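Local structure of uncharacterized protein MJ0236 (Methanocaldococcus jannaschii DSM 2661, 2PHP) at residues P145-D150 against P158-L163; T4-E9 against S40-K45. The protein probably makes thiamine phosphate from hydroxymethylpyrimidine diphosphate and a thiazole phosphate in this C-terminal ThiN domain, its N-terminal ThiD part probably phosphorylating the pyrimidine. One frame throughout, in Å; residues are numbered along the deposited sequence.

Contact 1 of 2, residues P145-D150 against P158-L163; sequences PDIIYD and PMIRVL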
loop_
_atom_site.group_PDB
_atom_site.type_symbol
_atom_site.label_atom_id
_atom_site.label_comp_id
_atom_site.label_asym_id
_atom_site.label_seq_id
_atom_site.Cartn_x
_atom_site.Cartn_y
_atom_site.Cartn_z
ATOM N N PRO B 145 -7.365 16.027 30.369
ATOM C CA PRO B 145 -7.908 17.043 29.466
ATOM C C PRO B 145 -8.146 16.478 28.071
ATOM O O PRO B 145 -7.937 15.288 27.836
ATOM C CB PRO B 145 -6.822 18.110 29.469
ATOM C CG PRO B 145 -5.565 17.278 29.536
ATOM C CD PRO B 145 -5.918 16.224 30.580
ATOM N N ASP B 146 -8.590 17.336 27.158
ATOM C CA ASP B 146 -8.823 16.929 25.779
ATOM C C ASP B 146 -7.483 16.939 25.056
ATOM O O ASP B 146 -7.258 16.176 24.119
ATOM C CB ASP B 146 -9.737 17.923 25.069
ATOM C CG ASP B 146 -11.126 17.965 25.659
ATOM O OD1 ASP B 146 -11.847 16.954 25.546
ATOM O OD2 ASP B 146 -11.489 19.011 26.230
ATOM N N ILE B 147 -6.594 17.814 25.512
ATOM C CA ILE B 147 -5.298 17.980 24.879
ATOM C C ILE B 147 -4.133 18.100 25.846
ATOM O O ILE B 147 -4.218 18.784 26.871
ATOM C CB ILE B 147 -5.306 19.247 23.989
ATOM C CG1 ILE B 147 -6.384 19.119 22.910
ATOM C CG2 ILE B 147 -3.939 19.477 23.394
ATOM C CD1 ILE B 147 -6.576 20.370 22.073
ATOM N N ILE B 148 -3.048 17.418 25.501
ATOM C CA ILE B 148 -1.819 17.462 26.261
ATOM C C ILE B 148 -0.770 17.764 25.196
ATOM O O ILE B 148 -0.568 16.983 24.264
ATOM C CB ILE B 148 -1.494 16.114 26.939
ATOM C CG1 ILE B 148 -2.515 15.824 28.043
ATOM C CG2 ILE B 148 -0.101 16.162 27.545
ATOM C CD1 ILE B 148 -2.222 14.574 28.824
ATOM N N TYR B 149 -0.127 18.916 25.312
ATOM C CA TYR B 149 0.878 19.296 24.337
ATOM C C TYR B 149 2.155 19.644 25.068
ATOM O O TYR B 149 2.168 19.741 26.287
ATOM C CB TYR B 149 0.386 20.504 23.530
ATOM C CG TYR B 149 0.489 21.840 24.246
ATOM C CD1 TYR B 149 1.691 22.553 24.268
ATOM C CD2 TYR B 149 -0.615 22.399 24.894
ATOM C CE1 TYR B 149 1.789 23.789 24.912
ATOM C CE2 TYR B 149 -0.526 23.634 25.541
ATOM C CZ TYR B 149 0.678 24.323 25.545
ATOM O OH TYR B 149 0.769 25.542 26.181
ATOM N N ASP B 150 3.233 19.797 24.314
ATOM C CA ASP B 150 4.509 20.193 24.881
ATOM C C ASP B 150 5.240 20.927 23.764
ATOM O O ASP B 150 5.043 20.628 22.581
ATOM C CB ASP B 150 5.302 18.984 25.405
ATOM C CG ASP B 150 6.012 18.212 24.306
ATOM O OD1 ASP B 150 5.332 17.529 23.512
ATOM O OD2 ASP B 150 7.256 18.294 24.246
ATOM N N PRO B 158 7.932 19.591 18.827
ATOM C CA PRO B 158 6.762 19.811 19.686
ATOM C C PRO B 158 5.586 18.927 19.248
ATOM O O PRO B 158 5.552 18.463 18.106
ATOM C CB PRO B 158 6.484 21.310 19.518
ATOM C CG PRO B 158 7.050 21.624 18.166
ATOM C CD PRO B 158 8.340 20.843 18.173
HETATM N N MSE B 159 4.626 18.700 20.144
HETATM C CA MSE B 159 3.497 17.831 19.815
HETATM C C MSE B 159 2.185 18.159 20.515
HETATM O O MSE B 159 2.177 18.652 21.637
HETATM C CB MSE B 159 3.846 16.380 20.171
HETATM C CG MSE B 159 2.997 15.334 19.459
HETATM SE SE MSE B 159 3.530 15.250 17.587
HETATM C CE MSE B 159 5.400 14.839 17.898
ATOM N N ILE B 160 1.076 17.872 19.838
ATOM C CA ILE B 160 -0.250 18.050 20.421
ATOM C C ILE B 160 -0.838 16.644 20.479
ATOM O O ILE B 160 -0.888 15.940 19.471
ATOM C CB ILE B 160 -1.190 18.915 19.557
ATOM C CG1 ILE B 160 -0.776 20.386 19.623
ATOM C CG2 ILE B 160 -2.631 18.755 20.057
ATOM C CD1 ILE B 160 -1.545 21.271 18.667
ATOM N N ARG B 161 -1.264 16.226 21.659
ATOM C CA ARG B 161 -1.849 14.905 21.816
ATOM C C ARG B 161 -3.330 15.050 22.179
ATOM O O ARG B 161 -3.676 15.695 23.168
ATOM C CB ARG B 161 -1.069 14.133 22.888
ATOM C CG ARG B 161 0.433 14.103 22.603
ATOM C CD ARG B 161 1.256 13.552 23.755
ATOM N NE ARG B 161 2.688 13.580 23.445
ATOM C CZ ARG B 161 3.459 14.664 23.521
ATOM N NH1 ARG B 161 2.951 15.831 23.914
ATOM N NH2 ARG B 161 4.735 14.588 23.173
ATOM N N VAL B 162 -4.196 14.476 21.346
ATOM C CA VAL B 162 -5.639 14.522 21.546
ATOM C C VAL B 162 -6.101 13.208 22.196
ATOM O O VAL B 162 -5.826 12.125 21.682
ATOM C CB VAL B 162 -6.371 14.740 20.188
ATOM C CG1 VAL B 162 -7.876 14.750 20.386
ATOM C CG2 VAL B 162 -5.912 16.061 19.554
ATOM N N LEU B 163 -6.791 13.313 23.330
ATOM C CA LEU B 163 -7.267 12.137 24.060
ATOM C C LEU B 163 -8.793 12.057 24.049
ATOM O O LEU B 163 -9.473 13.046 23.775
ATOM C CB LEU B 163 -6.772 12.173 25.516
ATOM C CG LEU B 163 -5.260 12.231 25.786
ATOM C CD1 LEU B 163 -4.728 13.615 25.466
ATOM C CD2 LEU B 163 -4.977 11.915 27.249
#
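Antiparallel strand pairing joins Ile147–Asp150 to Met159–Leu163 as the two arms of a buried beta hairpin in the main sheet. Ile148 and Arg161 form a hydrogen-bonded pair, with Arg161 N giving to Ile148 O at 2.8 Å and Ile148 N to Arg161 O at 3.0 Å; Asp150 and Met159 bond likewise in both directions. Between the non-hydrogen-bonded pairs Ile147–Val162 and Tyr149–Ile160, the CG2 methyls of Ile147 and Ile160 meet diagonally at 3.7 Å, on the face where Ile147 and Val162 pack on helix 167-185. The hairpin lies between strand 95-100, beside Ile160, and strand 115-117, whose Ser116 bonds to Ile147 and Tyr149, in this AraD-like ThiN domain. On the other face, Arg161 runs extended from CG to NE and presents its end to Asp150: NH1 and NH2 both grip OD1, each at 3.0 Å, from one side of the carboxylate, whose plane is turned 40° from the guanidinium. Met159 CB lies over one guanidinium face, toward its rim. Asp150 OD2 is taken by Arg120 and Gly152 N, and the two arginines probably stabilise the negative charge. A leucine at Arg161 would probably leave Asp150 OD1 without both these donors, the carboxylate then held through OD2 alone.

Contact 2 of 2, residues T4-E9 against S40-K45; sequences TYINKE and SLPFPK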
loop_
_atom_site.group_PDB
_atom_site.type_symbol
_atom_site.label_atom_id
_atom_site.label_comp_id
_atom_site.label_asym_id
_atom_site.label_seq_id
_atom_site.Cartn_x
_atom_site.Cartn_y
_atom_site.Cartn_z
ATOM N N THR B 4 -22.884 -2.667 27.034
ATOM C CA THR B 4 -21.764 -3.055 26.192
ATOM C C THR B 4 -20.541 -3.620 26.906
ATOM O O THR B 4 -20.178 -3.196 28.009
ATOM C CB THR B 4 -21.312 -1.878 25.302
ATOM O OG1 THR B 4 -20.923 -0.772 26.126
ATOM C CG2 THR B 4 -22.452 -1.445 24.380
ATOM N N TYR B 5 -19.922 -4.598 26.253
ATOM C CA TYR B 5 -18.715 -5.248 26.737
ATOM C C TYR B 5 -17.614 -4.815 25.774
ATOM O O TYR B 5 -17.648 -5.146 24.590
ATOM C CB TYR B 5 -18.884 -6.764 26.692
ATOM C CG TYR B 5 -17.606 -7.545 26.895
ATOM C CD1 TYR B 5 -16.737 -7.248 27.947
ATOM C CD2 TYR B 5 -17.292 -8.617 26.062
ATOM C CE1 TYR B 5 -15.588 -8.003 28.162
ATOM C CE2 TYR B 5 -16.148 -9.381 26.270
ATOM C CZ TYR B 5 -15.303 -9.072 27.321
ATOM O OH TYR B 5 -14.187 -9.853 27.533
ATOM N N ILE B 6 -16.645 -4.057 26.267
ATOM C CA ILE B 6 -15.576 -3.598 25.396
ATOM C C ILE B 6 -14.454 -4.620 25.323
ATOM O O ILE B 6 -13.595 -4.681 26.204
ATOM C CB ILE B 6 -15.013 -2.249 25.869
ATOM C CG1 ILE B 6 -16.143 -1.212 25.918
ATOM C CG2 ILE B 6 -13.907 -1.777 24.920
ATOM C CD1 ILE B 6 -15.720 0.178 26.393
ATOM N N ASN B 7 -14.471 -5.430 24.271
ATOM C CA ASN B 7 -13.446 -6.439 24.092
ATOM C C ASN B 7 -12.528 -6.020 22.939
ATOM O O ASN B 7 -12.654 -4.915 22.408
ATOM C CB ASN B 7 -14.091 -7.801 23.812
ATOM C CG ASN B 7 -15.072 -7.756 22.660
ATOM O OD1 ASN B 7 -15.171 -6.753 21.951
ATOM N ND2 ASN B 7 -15.801 -8.847 22.463
ATOM N N LYS B 8 -11.603 -6.889 22.559
ATOM C CA LYS B 8 -10.678 -6.555 21.482
ATOM C C LYS B 8 -11.359 -6.225 20.161
ATOM O O LYS B 8 -10.906 -5.343 19.435
ATOM C CB LYS B 8 -9.670 -7.686 21.276
ATOM C CG LYS B 8 -8.631 -7.777 22.378
ATOM C CD LYS B 8 -7.607 -8.851 22.064
ATOM C CE LYS B 8 -6.525 -8.907 23.122
ATOM N NZ LYS B 8 -5.475 -9.920 22.795
ATOM N N GLU B 9 -12.443 -6.930 19.849
ATOM C CA GLU B 9 -13.163 -6.688 18.603
ATOM C C GLU B 9 -13.695 -5.257 18.596
ATOM O O GLU B 9 -13.588 -4.540 17.598
ATOM C CB GLU B 9 -14.330 -7.670 18.459
ATOM C CG GLU B 9 -15.078 -7.550 17.140
ATOM C CD GLU B 9 -16.298 -8.456 17.063
ATOM O OE1 GLU B 9 -16.272 -9.559 17.653
ATOM O OE2 GLU B 9 -17.279 -8.067 16.396
ATOM N N SER B 40 -7.165 1.507 23.793
ATOM C CA SER B 40 -6.949 0.381 24.682
ATOM C C SER B 40 -8.242 -0.251 25.151
ATOM O O SER B 40 -9.337 0.309 24.993
ATOM C CB SER B 40 -6.196 0.832 25.926
ATOM O OG SER B 40 -7.067 1.576 26.764
ATOM N N LEU B 41 -8.090 -1.432 25.738
ATOM C CA LEU B 41 -9.206 -2.143 26.329
ATOM C C LEU B 41 -9.374 -1.404 27.658
ATOM O O LEU B 41 -8.474 -0.663 28.086
ATOM C CB LEU B 41 -8.815 -3.593 26.605
ATOM C CG LEU B 41 -8.700 -4.572 25.438
ATOM C CD1 LEU B 41 -7.955 -5.827 25.902
ATOM C CD2 LEU B 41 -10.097 -4.916 24.919
ATOM N N PRO B 42 -10.519 -1.578 28.329
ATOM C CA PRO B 42 -10.682 -0.880 29.609
ATOM C C PRO B 42 -9.628 -1.384 30.606
ATOM O O PRO B 42 -9.234 -2.549 30.549
ATOM C CB PRO B 42 -12.109 -1.255 30.023
ATOM C CG PRO B 42 -12.796 -1.472 28.689
ATOM C CD PRO B 42 -11.765 -2.249 27.921
ATOM N N PHE B 43 -9.163 -0.507 31.497
ATOM C CA PHE B 43 -8.161 -0.875 32.499
ATOM C C PHE B 43 -6.986 -1.644 31.884
ATOM O O PHE B 43 -6.677 -2.767 32.295
ATOM C CB PHE B 43 -8.819 -1.722 33.598
ATOM C CG PHE B 43 -9.969 -1.028 34.282
ATOM C CD1 PHE B 43 -9.736 0.014 35.180
ATOM C CD2 PHE B 43 -11.284 -1.351 33.959
ATOM C CE1 PHE B 43 -10.794 0.727 35.739
ATOM C CE2 PHE B 43 -12.347 -0.639 34.516
ATOM C CZ PHE B 43 -12.095 0.405 35.407
ATOM N N PRO B 44 -6.303 -1.042 30.897
ATOM C CA PRO B 44 -5.169 -1.724 30.259
ATOM C C PRO B 44 -4.038 -2.062 31.232
ATOM O O PRO B 44 -3.658 -1.235 32.062
ATOM C CB PRO B 44 -4.739 -0.734 29.177
ATOM C CG PRO B 44 -5.055 0.600 29.807
ATOM C CD PRO B 44 -6.429 0.347 30.413
ATOM N N LYS B 45 -3.511 -3.280 31.121
ATOM C CA LYS B 45 -2.423 -3.742 31.982
ATOM C C LYS B 45 -1.043 -3.335 31.472
ATOM O O LYS B 45 -0.125 -3.122 32.259
ATOM C CB LYS B 45 -2.494 -5.265 32.139
ATOM C CG LYS B 45 -2.989 -5.749 33.515
ATOM C CD LYS B 45 -4.365 -5.183 33.910
ATOM C CE LYS B 45 -4.283 -3.783 34.536
ATOM N NZ LYS B 45 -3.522 -3.763 35.825
#
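Leu41 turns CG opposite its own carbonyl carbon (chi1 -74°), and with chi2 at 165° it is CD2 that swings onto the backbone at Asn7 and Lys8; across from it the backbone points Ile6 CB at the Pro42 ring, and chi1 -58° puts CG2 anti to the backbone N, where it too meets the ring. The leucine methyl lies over the face of the peptide that links Asn7 to Lys8, with CD2 3.3 Å from Asn7 C and 3.4 Å from Lys8 N. This is close packing of a methyl on a flat peptide. Beside it, the aliphatic start of Lys8 takes up the leucine fork: Lys8 CG stands 4.1 Å from Leu41 CD1 and at a similar distance from CD2. The lysine chain then runs on, extended, away from the loop, and its charged end makes a cation-pi contact with Phe73.

The peptide under the leucine leads straight into helix 8-22. Asn7 is the N-cap, its OD1 accepting from Lys10 N in the first turn, so Leu41 packs exactly where the chain enters the helix. The opposite side of the contact is the start of the loop that leads from strand 37-40 to strand 50-53, neighbours in the main sheet.

Arg94 touches Ile6 and Pro42 from the same chain and also bonds to Ser40 O. Ser40 itself turns its OG to Leu41 O at 3.0 Å, approaching from above the carbonyl plane. Pro42 comes in ring first. Its CG is 3.7 Å from Ile6 CB, and its CD is 3.5 Å from Ile6 O and 3.7 Å from Ile6 CG2, so the isoleucine meets one end of the ring with both its backbone and its branch.

Contact 2 comes first along the chain and is complete before contact 1 begins. Their centres lie 23 Å apart, with nearest atoms about 11 Å apart, so they do not touch. What they share is the seven-stranded mixed sheet: strand 37-40, which leads into the loop of contact 2, and strand 159-164 of contact 1 flank strand 95-100. Contact 1 is buried, its centre about 7 Å from the centre of the chain, and ties adjacent strands together; the centre of contact 2 is about 18 Å from it, at the surface, where the first helix begins. One joins two neighbouring strands within the sheet of the ThiN domain, and the other packs the chain's N-terminal segment against a loop leaving that sheet.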